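Local atomic coordinates of 3-methyladenine dna-glycosylase (Archaeoglobus fulgidus, PDB entry 2JHN), a protein that belongs to the HhH-GPD superfamily of base excision DNA repair proteins and combines a mainly helical part with a TATA-box-binding-protein-like domain. Residues 89-94 and 271-276. The protein carries 1 engineered substitution. Numbering follows the deposited sequence.
Sequences YRFMDG and GRFARD
Phe91, on the last turn of helix 86-93, packs against Phe273, the N-cap residue of helix 274-287, and so joins two helices of the mostly helical part of this HhH-GPD glycosylase that lie far apart in sequence. The tight part is aromatic. With CG anti to the backbone N (chi1 -179°), Phe91 carries its ring across toward the helix start, where Phe273 CD2 lies over one ring face and comes to 3.4 Å from Phe91 CG. The neighbouring rim atom also takes part, Phe273 CE2 lying 3.7 Å from Phe91 CB. Centroids 5.1 Å apart and planes inclined at 52° show an oblique aromatic pair. Leu98 and Ile277 add further apolar contacts to Phe91.

Toward solvent the packing is looser. Arg272 is exposed; its chain, extended from CG to NE, runs along the Phe273 ring, with Arg272 CG above one face near the rim and one face of the guanidinium over Phe273 CE2. No hydrogen bond links the two segments, and the polar end of Arg272 instead forms a salt bridge through NH2 with Glu87, one helical turn before Phe91. Gly271, with positive phi just after helix 259-270, merely skirts the ring, Gly271 N lying 4.5 Å from Phe91 CZ. At this outer margin the guanidinium stands nearly perpendicular to the Phe91 ring (86°), and Arg272 NH1 approaches Phe91 CD1 obliquely at 3.8 Å.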
ATOM      1  N   TYR A  89     -11.380   6.995 -14.896  1.00 15.09           N
ATOM      2  CA  TYR A  89     -11.212   8.390 -15.294  1.00 16.51           C
ATOM      3  C   TYR A  89     -12.527   8.982 -15.797  1.00 17.93           C
ATOM      4  O   TYR A  89     -12.865  10.125 -15.469  1.00 17.59           O
ATOM      5  CB  TYR A  89     -10.132   8.500 -16.358  1.00 17.23           C
ATOM      6  CG  TYR A  89      -8.692   8.474 -15.850  1.00 16.55           C
ATOM      7  CD1 TYR A  89      -8.375   8.616 -14.488  1.00 19.04           C
ATOM      8  CD2 TYR A  89      -7.647   8.362 -16.756  1.00 20.16           C
ATOM      9  CE1 TYR A  89      -7.029   8.621 -14.066  1.00 19.25           C
ATOM     10  CE2 TYR A  89      -6.324   8.369 -16.351  1.00 19.60           C
ATOM     11  CZ  TYR A  89      -6.021   8.492 -15.010  1.00 20.21           C
ATOM     12  OH  TYR A  89      -4.698   8.504 -14.656  1.00 19.01           O
ATOM     13  N   ARG A  90     -13.255   8.206 -16.596  1.00 18.78           N
ATOM     14  CA  ARG A  90     -14.612   8.595 -17.049  1.00 21.63           C
ATOM     15  C   ARG A  90     -15.520   8.926 -15.859  1.00 20.24           C
ATOM     16  O   ARG A  90     -16.229   9.958 -15.845  1.00 20.45           O
ATOM     17  CB  ARG A  90     -15.206   7.456 -17.881  1.00 21.54           C
ATOM     18  CG  ARG A  90     -16.400   7.823 -18.736  1.00 25.89           C
ATOM     19  CD  ARG A  90     -16.819   6.638 -19.604  1.00 26.64           C
ATOM     20  NE  ARG A  90     -15.762   6.329 -20.570  1.00 36.08           N
ATOM     21  CZ  ARG A  90     -15.102   5.174 -20.663  1.00 39.03           C
ATOM     22  NH1 ARG A  90     -15.379   4.148 -19.856  1.00 38.79           N
ATOM     23  NH2 ARG A  90     -14.161   5.047 -21.596  1.00 41.53           N
ATOM     24  N   PHE A  91     -15.489   8.060 -14.851  1.00 17.73           N
ATOM     25  CA  PHE A  91     -16.276   8.225 -13.627  1.00 16.84           C
ATOM     26  C   PHE A  91     -15.871   9.482 -12.843  1.00 16.42           C
ATOM     27  O   PHE A  91     -16.717  10.264 -12.416  1.00 15.73           O
ATOM     28  CB  PHE A  91     -16.161   6.949 -12.771  1.00 16.89           C
ATOM     29  CG  PHE A  91     -16.946   6.997 -11.482  1.00 15.52           C
ATOM     30  CD1 PHE A  91     -18.238   6.463 -11.415  1.00 19.30           C
ATOM     31  CD2 PHE A  91     -16.404   7.587 -10.348  1.00 15.95           C
ATOM     32  CE1 PHE A  91     -18.957   6.507 -10.224  1.00 16.92           C
ATOM     33  CE2 PHE A  91     -17.111   7.641  -9.151  1.00 16.08           C
ATOM     34  CZ  PHE A  91     -18.401   7.094  -9.092  1.00 16.33           C
ATOM     35  N   MET A  92     -14.569   9.689 -12.650  1.00 16.06           N
ATOM     36  CA  MET A  92     -14.106  10.871 -11.942  1.00 15.64           C
ATOM     37  C   MET A  92     -14.545  12.181 -12.650  1.00 16.31           C
ATOM     38  O   MET A  92     -14.846  13.176 -11.986  1.00 15.53           O
ATOM     39  CB  MET A  92     -12.577  10.814 -11.754  1.00 15.81           C
ATOM     40  CG  MET A  92     -12.190   9.699 -10.770  1.00 13.16           C
ATOM     41  SD  MET A  92     -10.402   9.547 -10.564  1.00 16.31           S
ATOM     42  CE  MET A  92     -10.185  10.811  -9.330  1.00 13.23           C
ATOM     43  N   ASP A  93     -14.624  12.123 -13.978  1.00 17.06           N
ATOM     44  CA  ASP A  93     -14.961  13.286 -14.806  1.00 19.41           C
ATOM     45  C   ASP A  93     -16.384  13.766 -14.520  1.00 19.42           C
ATOM     46  O   ASP A  93     -16.701  14.961 -14.670  1.00 19.78           O
ATOM     47  CB  ASP A  93     -14.839  12.915 -16.277  1.00 19.85           C
ATOM     48  CG  ASP A  93     -13.464  13.169 -16.837  1.00 23.68           C
ATOM     49  OD1 ASP A  93     -12.666  13.917 -16.231  1.00 27.55           O
ATOM     50  OD2 ASP A  93     -13.176  12.614 -17.916  1.00 28.52           O
ATOM     51  N   GLY A  94     -17.209  12.828 -14.066  1.00 18.90           N
ATOM     52  CA  GLY A  94     -18.624  13.059 -13.797  1.00 19.09           C
ATOM     53  C   GLY A  94     -18.914  13.731 -12.478  1.00 18.46           C
ATOM     54  O   GLY A  94     -20.086  13.902 -12.105  1.00 19.59           O
ATOM     55  N   GLY A 271     -18.806   5.179  -5.088  1.00 15.88           N
ATOM     56  CA  GLY A 271     -19.315   3.904  -5.602  1.00 16.50           C
ATOM     57  C   GLY A 271     -18.245   2.847  -5.781  1.00 15.39           C
ATOM     58  O   GLY A 271     -17.409   2.655  -4.883  1.00 16.06           O
ATOM     59  N   ARG A 272     -18.239   2.192  -6.944  1.00 15.23           N
ATOM     60  CA  ARG A 272     -17.363   1.035  -7.183  1.00 15.37           C
ATOM     61  C   ARG A 272     -15.877   1.447  -7.230  1.00 13.97           C
ATOM     62  O   ARG A 272     -14.979   0.605  -7.222  1.00 14.80           O
ATOM     63  CB  ARG A 272     -17.757   0.297  -8.469  1.00 15.60           C
ATOM     64  CG  ARG A 272     -17.575   1.064  -9.779  1.00 19.33           C
ATOM     65  CD  ARG A 272     -18.614   0.571 -10.818  1.00 24.83           C
ATOM     66  NE  ARG A 272     -18.484   1.207 -12.124  1.00 27.12           N
ATOM     67  CZ  ARG A 272     -19.077   2.344 -12.489  1.00 27.96           C
ATOM     68  NH1 ARG A 272     -19.852   3.019 -11.648  1.00 27.41           N
ATOM     69  NH2 ARG A 272     -18.874   2.811 -13.720  1.00 30.90           N
ATOM     70  N   PHE A 273     -15.643   2.745  -7.327  1.00 13.39           N
ATOM     71  CA  PHE A 273     -14.281   3.297  -7.444  1.00 11.37           C
ATOM     72  C   PHE A 273     -13.740   3.891  -6.145  1.00 10.62           C
ATOM     73  O   PHE A 273     -12.691   4.550  -6.156  1.00  9.61           O
ATOM     74  CB  PHE A 273     -14.224   4.329  -8.581  1.00 12.31           C
ATOM     75  CG  PHE A 273     -14.356   3.719  -9.938  1.00 12.16           C
ATOM     76  CD1 PHE A 273     -13.371   2.853 -10.440  1.00 14.42           C
ATOM     77  CD2 PHE A 273     -15.483   3.990 -10.722  1.00 14.69           C
ATOM     78  CE1 PHE A 273     -13.510   2.269 -11.696  1.00 17.30           C
ATOM     79  CE2 PHE A 273     -15.614   3.399 -11.983  1.00 12.71           C
ATOM     80  CZ  PHE A 273     -14.653   2.560 -12.474  1.00 15.15           C
ATOM     81  N   ALA A 274     -14.416   3.635  -5.022  1.00  9.95           N
ATOM     82  CA  ALA A 274     -14.000   4.220  -3.730  1.00  9.16           C
ATOM     83  C   ALA A 274     -12.535   3.886  -3.366  1.00  9.60           C
ATOM     84  O   ALA A 274     -11.811   4.758  -2.862  1.00  7.93           O
ATOM     85  CB  ALA A 274     -14.924   3.785  -2.589  1.00 10.63           C
ATOM     86  N   ARG A 275     -12.120   2.629  -3.621  1.00  9.47           N
ATOM     87  CA  ARG A 275     -10.714   2.206  -3.332  1.00  9.33           C
ATOM     88  C   ARG A 275      -9.653   2.963  -4.164  1.00  9.84           C
ATOM     89  O   ARG A 275      -8.587   3.276  -3.668  1.00  9.27           O
ATOM     90  CB  ARG A 275     -10.544   0.680  -3.498  1.00  9.51           C
ATOM     91  CG  ARG A 275      -9.385   0.098  -2.646  1.00  9.26           C
ATOM     92  CD  ARG A 275      -9.082  -1.345  -3.052  1.00  9.69           C
ATOM     93  NE  ARG A 275      -8.362  -1.371  -4.320  1.00 10.14           N
ATOM     94  CZ  ARG A 275      -7.051  -1.189  -4.430  1.00 13.04           C
ATOM     95  NH1 ARG A 275      -6.312  -0.998  -3.344  1.00  9.76           N
ATOM     96  NH2 ARG A 275      -6.481  -1.180  -5.634  1.00  9.81           N
ATOM     97  N   ASP A 276      -9.952   3.254  -5.435  1.00  9.40           N
ATOM     98  CA  ASP A 276      -9.049   4.049  -6.268  1.00 10.39           C
ATOM     99  C   ASP A 276      -9.042   5.494  -5.792  1.00 10.02           C
ATOM    100  O   ASP A 276      -7.988   6.123  -5.608  1.00  8.71           O
ATOM    101  CB  ASP A 276      -9.546   3.995  -7.725  1.00  9.86           C
ATOM    102  CG  ASP A 276      -9.546   2.604  -8.276  1.00 13.95           C
ATOM    103  OD1 ASP A 276      -8.457   2.104  -8.620  1.00 13.98           O
ATOM    104  OD2 ASP A 276     -10.648   2.000  -8.382  1.00 13.91           O
TER